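Local coordinates for sugar ABC transporter (Sugar-binding protein) (Bacillus halodurans, PDB 4YO7) that binds myo-inositol and probably serves as the extracytoplasmic solute-binding component of an ABC sugar importer, at residues Ala71-Phe76 against Thr290-Ala295; Gln89-Val94 against Val119-Asp124. One frame throughout, in Å; residues are numbered along the deposited sequence.

Contact 1: Ala71-Phe76 against Thr290-Ala295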
loop_
_atom_site.group_PDB
_atom_site.type_symbol
_atom_site.label_atom_id
_atom_site.label_comp_id
_atom_site.label_asym_id
_atom_site.label_seq_id
_atom_site.Cartn_x
_atom_site.Cartn_y
_atom_site.Cartn_z
ATOM N N ALA A 71 3.924 1.334 22.336
ATOM C CA ALA A 71 4.014 2.000 23.630
ATOM C C ALA A 71 3.097 1.370 24.683
ATOM O O ALA A 71 3.262 1.617 25.870
ATOM C CB ALA A 71 3.691 3.479 23.480
ATOM N N ASN A 72 2.153 0.537 24.256
ATOM C CA ASN A 72 1.247 -0.132 25.176
ATOM C C ASN A 72 1.859 -1.356 25.860
ATOM O O ASN A 72 1.227 -1.954 26.728
ATOM C CB ASN A 72 -0.022 -0.554 24.446
ATOM C CG ASN A 72 -0.878 0.638 24.041
ATOM O OD1 ASN A 72 -0.971 1.619 24.776
ATOM N ND2 ASN A 72 -1.505 0.558 22.878
ATOM N N TYR A 73 3.084 -1.726 25.477
ATOM C CA TYR A 73 3.703 -2.956 25.952
ATOM C C TYR A 73 5.056 -2.726 26.620
ATOM O O TYR A 73 6.091 -2.861 25.979
ATOM C CB TYR A 73 3.873 -3.935 24.781
ATOM C CG TYR A 73 2.593 -4.160 24.046
ATOM C CD1 TYR A 73 1.661 -5.071 24.507
ATOM C CD2 TYR A 73 2.279 -3.415 22.929
ATOM C CE1 TYR A 73 0.461 -5.264 23.852
ATOM C CE2 TYR A 73 1.094 -3.590 22.269
ATOM C CZ TYR A 73 0.185 -4.522 22.722
ATOM O OH TYR A 73 -1.004 -4.687 22.057
ATOM N N PRO A 74 5.050 -2.413 27.919
ATOM C CA PRO A 74 6.277 -1.991 28.597
ATOM C C PRO A 74 7.237 -3.143 28.839
ATOM O O PRO A 74 8.393 -2.904 29.147
ATOM C CB PRO A 74 5.762 -1.386 29.909
ATOM C CG PRO A 74 4.438 -1.996 30.132
ATOM C CD PRO A 74 3.862 -2.290 28.780
ATOM N N ASP A 75 6.759 -4.367 28.680
ATOM C CA ASP A 75 7.602 -5.550 28.793
ATOM C C ASP A 75 8.273 -5.910 27.461
ATOM O O ASP A 75 8.960 -6.919 27.372
ATOM C CB ASP A 75 6.784 -6.743 29.311
ATOM C CG ASP A 75 5.496 -6.992 28.520
ATOM O OD1 ASP A 75 4.873 -6.039 27.974
ATOM O OD2 ASP A 75 5.082 -8.172 28.472
ATOM N N PHE A 76 8.080 -5.072 26.448
ATOM C CA PHE A 76 8.704 -5.251 25.144
ATOM C C PHE A 76 9.592 -4.090 24.789
ATOM O O PHE A 76 9.282 -2.939 25.114
ATOM C CB PHE A 76 7.671 -5.378 24.045
ATOM C CG PHE A 76 7.063 -6.725 23.945
ATOM C CD1 PHE A 76 6.142 -7.158 24.875
ATOM C CD2 PHE A 76 7.424 -7.576 22.920
ATOM C CE1 PHE A 76 5.576 -8.420 24.767
ATOM C CE2 PHE A 76 6.854 -8.815 22.809
ATOM C CZ PHE A 76 5.939 -9.242 23.747
ATOM N N THR A 290 -2.429 -3.410 14.280
ATOM C CA THR A 290 -2.702 -4.842 14.291
ATOM C C THR A 290 -1.431 -5.666 14.107
ATOM O O THR A 290 -1.274 -6.723 14.748
ATOM C CB THR A 290 -3.750 -5.221 13.220
ATOM O OG1 THR A 290 -4.958 -4.483 13.452
ATOM C CG2 THR A 290 -4.092 -6.689 13.299
ATOM N N SER A 291 -0.506 -5.198 13.272
ATOM C CA SER A 291 0.760 -5.917 13.092
ATOM C C SER A 291 1.504 -6.033 14.424
ATOM O O SER A 291 2.034 -7.082 14.766
ATOM C CB SER A 291 1.652 -5.207 12.064
ATOM O OG SER A 291 1.091 -5.289 10.777
ATOM N N VAL A 292 1.540 -4.934 15.166
ATOM C CA VAL A 292 2.167 -4.950 16.479
ATOM C C VAL A 292 1.448 -5.896 17.454
ATOM O O VAL A 292 2.101 -6.667 18.171
ATOM C CB VAL A 292 2.246 -3.531 17.076
ATOM C CG1 VAL A 292 2.702 -3.569 18.523
ATOM C CG2 VAL A 292 3.230 -2.732 16.268
ATOM N N LYS A 293 0.123 -5.855 17.473
ATOM C CA LYS A 293 -0.634 -6.713 18.365
ATOM C C LYS A 293 -0.387 -8.193 18.074
ATOM O O LYS A 293 -0.237 -9.008 18.990
ATOM C CB LYS A 293 -2.136 -6.395 18.273
ATOM C CG LYS A 293 -2.516 -5.054 18.825
ATOM C CD LYS A 293 -4.010 -4.795 18.578
ATOM C CE LYS A 293 -4.428 -3.369 18.849
ATOM N NZ LYS A 293 -4.618 -3.107 20.296
ATOM N N VAL A 294 -0.352 -8.533 16.790
ATOM C CA VAL A 294 -0.149 -9.902 16.376
ATOM C C VAL A 294 1.269 -10.362 16.732
ATOM O O VAL A 294 1.477 -11.482 17.193
ATOM C CB VAL A 294 -0.435 -10.042 14.877
ATOM C CG1 VAL A 294 -0.031 -11.403 14.346
ATOM C CG2 VAL A 294 -1.934 -9.819 14.646
ATOM N N ALA A 295 2.246 -9.487 16.520
ATOM C CA ALA A 295 3.631 -9.800 16.825
ATOM C C ALA A 295 3.821 -10.035 18.313
ATOM O O ALA A 295 4.512 -10.962 18.739
ATOM C CB ALA A 295 4.546 -8.668 16.338
#

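Contact 2: Gln89-Val94 against Val119-Asp124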
loop_
_atom_site.group_PDB
_atom_site.type_symbol
_atom_site.label_atom_id
_atom_site.label_comp_id
_atom_site.label_asym_id
_atom_site.label_seq_id
_atom_site.Cartn_x
_atom_site.Cartn_y
_atom_site.Cartn_z
ATOM N N GLN A 89 19.761 -4.213 2.456
ATOM C CA GLN A 89 19.628 -3.633 3.785
ATOM C C GLN A 89 18.548 -4.331 4.600
ATOM O O GLN A 89 18.754 -4.607 5.781
ATOM C CB GLN A 89 19.341 -2.139 3.663
ATOM C CG GLN A 89 19.292 -1.390 4.954
ATOM C CD GLN A 89 19.488 0.110 4.721
ATOM O OE1 GLN A 89 20.366 0.515 3.964
ATOM N NE2 GLN A 89 18.658 0.925 5.340
ATOM N N GLN A 90 17.406 -4.642 3.984
ATOM C CA GLN A 90 16.347 -5.341 4.707
ATOM C C GLN A 90 16.809 -6.717 5.149
ATOM O O GLN A 90 16.540 -7.116 6.284
ATOM C CB GLN A 90 15.080 -5.465 3.874
ATOM C CG GLN A 90 13.923 -6.025 4.663
ATOM C CD GLN A 90 12.588 -5.739 3.989
ATOM O OE1 GLN A 90 12.303 -6.259 2.910
ATOM N NE2 GLN A 90 11.781 -4.902 4.614
HETATM N N MSE A 91 17.490 -7.450 4.260
HETATM C CA MSE A 91 18.046 -8.750 4.637
HETATM C C MSE A 91 19.038 -8.622 5.793
HETATM O O MSE A 91 19.009 -9.450 6.691
HETATM C CB MSE A 91 18.713 -9.438 3.432
HETATM C CG MSE A 91 17.748 -9.735 2.307
HETATM SE SE MSE A 91 17.992 -11.534 1.684
HETATM C CE MSE A 91 17.692 -12.419 3.425
ATOM N N ALA A 92 19.866 -7.581 5.800
ATOM C CA ALA A 92 20.841 -7.387 6.881
ATOM C C ALA A 92 20.150 -7.062 8.207
ATOM O O ALA A 92 20.589 -7.503 9.266
ATOM C CB ALA A 92 21.855 -6.285 6.522
ATOM N N GLN A 93 19.060 -6.308 8.153
ATOM C CA GLN A 93 18.268 -6.027 9.338
ATOM C C GLN A 93 17.659 -7.285 9.911
ATOM O O GLN A 93 17.714 -7.535 11.104
ATOM C CB GLN A 93 17.193 -4.977 9.002
ATOM C CG GLN A 93 17.833 -3.650 8.671
ATOM C CD GLN A 93 16.903 -2.598 8.088
ATOM O OE1 GLN A 93 15.780 -2.886 7.681
ATOM N NE2 GLN A 93 17.388 -1.350 8.048
ATOM N N VAL A 94 17.086 -8.099 9.049
ATOM C CA VAL A 94 16.499 -9.363 9.492
ATOM C C VAL A 94 17.546 -10.319 10.055
ATOM O O VAL A 94 17.321 -10.944 11.088
ATOM C CB VAL A 94 15.716 -9.998 8.327
ATOM C CG1 VAL A 94 15.217 -11.399 8.671
ATOM C CG2 VAL A 94 14.533 -9.112 8.000
ATOM N N VAL A 119 11.538 -14.867 4.637
ATOM C CA VAL A 119 10.661 -15.773 5.371
ATOM C C VAL A 119 11.310 -17.140 5.594
ATOM O O VAL A 119 11.221 -17.701 6.688
ATOM C CB VAL A 119 9.305 -15.917 4.649
ATOM C CG1 VAL A 119 8.437 -16.958 5.323
ATOM C CG2 VAL A 119 8.583 -14.606 4.660
ATOM N N ASN A 120 12.004 -17.660 4.587
ATOM C CA ASN A 120 12.693 -18.933 4.754
ATOM C C ASN A 120 13.713 -18.895 5.880
ATOM O O ASN A 120 13.783 -19.815 6.706
ATOM C CB ASN A 120 13.388 -19.346 3.459
ATOM C CG ASN A 120 12.411 -19.819 2.399
ATOM O OD1 ASN A 120 11.316 -20.292 2.711
ATOM N ND2 ASN A 120 12.815 -19.721 1.137
HETATM N N MSE A 121 14.485 -17.820 5.918
HETATM C CA MSE A 121 15.533 -17.656 6.908
HETATM C C MSE A 121 14.975 -17.530 8.325
HETATM O O MSE A 121 15.494 -18.159 9.264
HETATM C CB MSE A 121 16.368 -16.426 6.535
HETATM C CG MSE A 121 17.519 -16.167 7.415
HETATM SE SE MSE A 121 18.599 -14.723 6.661
HETATM C CE MSE A 121 17.359 -13.254 6.487
ATOM N N VAL A 122 13.914 -16.733 8.481
ATOM C CA VAL A 122 13.351 -16.497 9.787
ATOM C C VAL A 122 12.644 -17.782 10.229
ATOM O O VAL A 122 12.752 -18.163 11.378
ATOM C CB VAL A 122 12.414 -15.263 9.795
ATOM C CG1 VAL A 122 11.778 -15.045 11.151
ATOM C CG2 VAL A 122 13.204 -14.056 9.428
ATOM N N ASN A 123 11.931 -18.445 9.323
ATOM C CA ASN A 123 11.333 -19.747 9.670
ATOM C C ASN A 123 12.396 -20.752 10.154
ATOM O O ASN A 123 12.195 -21.449 11.162
ATOM C CB ASN A 123 10.591 -20.361 8.503
ATOM C CG ASN A 123 9.243 -19.712 8.226
ATOM O OD1 ASN A 123 8.626 -19.086 9.095
ATOM N ND2 ASN A 123 8.773 -19.898 7.015
ATOM N N ASP A 124 13.524 -20.831 9.449
ATOM C CA ASP A 124 14.601 -21.747 9.856
ATOM C C ASP A 124 15.121 -21.380 11.231
ATOM O O ASP A 124 15.535 -22.261 11.963
ATOM C CB ASP A 124 15.763 -21.752 8.857
ATOM C CG ASP A 124 15.439 -22.509 7.574
ATOM O OD1 ASP A 124 14.474 -23.296 7.560
ATOM O OD2 ASP A 124 16.169 -22.319 6.587
#

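Contact 1: Ala71-Phe76 against Thr290-Ala295
Val292 meets Tyr73 through one methyl: CG1 of Val292 lies 4.1 Å from CE2 of Tyr73, approaching the ring obliquely. One residue on, Lys293 brings its aliphatic stem to the phenol end, with CG of Lys293 3.6 Å from OH of Tyr73 and the two side chains at about a right angle. The lysine chain bends at its last torsion (chi4 -80°), and NZ forms a salt bridge with Glu69 OE2. That same carboxylate oxygen accepts a hydrogen bond from Tyr73 OH, so Glu69 ties the two polar ends together from outside both segments. Tyr73 provides the largest share of the loop's buried area. The reach is long: the nearest CA atoms, Tyr73 and Lys293, are 9.5 Å apart. On the loop side, Asn72 CB sits 3.9 Å above one face of the Tyr73 ring, offset toward its rim. Tyr73 opens a type I beta turn to Phe76, closed by Phe76 N to Tyr73 O at 3.0 Å. The contact thus joins the connection between helix 57-70 and strand 76-82 to helix 284-299, whose Val296 also touches Tyr73 and Phe76, while Ala295 packs on Ile48 of strand 46-52 and Ile130 of strand 129-132.

Contact 2: Gln89-Val94 against Val119-Asp124
Met91 and Val94 face Met121 and Val122 in the helical layer of a Rossmann-like lobe, as in type I periplasmic binding proteins: helices 87-100 and 112-125 belong to two successive beta-alpha-beta crossovers of the parallel sheet. The geometry supports this reading, since the local axes differ in direction by only 5° and approach to 11.1 Å, the layout of neighbouring helices laid side by side over strands. Both methionines are selenomethionines in the crystal. Between the two segments the side-chain contacts are all apolar. Met121 supplies the largest share of the buried area: its chain leaves with CG anti to the backbone N (chi1 -177°), runs out extended, and turns at chi3 (57°), which directs CE toward Val94 CG1, 3.6 Å away in the model. Met91 approaches Met121 obliquely from the other helix, but the two CE atoms are modelled closer than carbons can sit, so neither end is certain and the 3.6 Å shares this doubt. Deeper in, toward the sheet, Val94 and Val122 mark the nearest backbone approach, 7.8 Å between their CA atoms. Val94 also rests on Val107 of strand 104-107, and Val122 on Ile105 of that strand and Ile129 of the next, while Ile98, one turn further along helix 87-100, continues the seam against Met121 and Val122; Met121 also touches Glu95. The two valines cross at about a right angle, and their packing is tight: CG1 of Val94 comes to 3.4 Å from CG2 of Val122.

Contacts 1 and 2 lie on opposite faces of the same six-stranded parallel sheet, as the strand residues indicate: helix 284-299 packs on Ile130, whereas helix 112-125 packs on Ile129 and Ile131, its neighbours along strand 129-132. Their centres are about 21 Å apart, their nearest atoms about 11 Å, and they do not touch. Along the chain, contact 2 is nested within the loop that contact 1 closes. Neither reaches the myo-inositol pocket, but strand 129-132, the common element, leads to pocket residues Asn133 and Arg134. On contact 1's side, Phe58 and Leu59 lie in the first turn of helix 57-70, whose end leads into 71-76, and Gln282 shortly precedes helix 284-299.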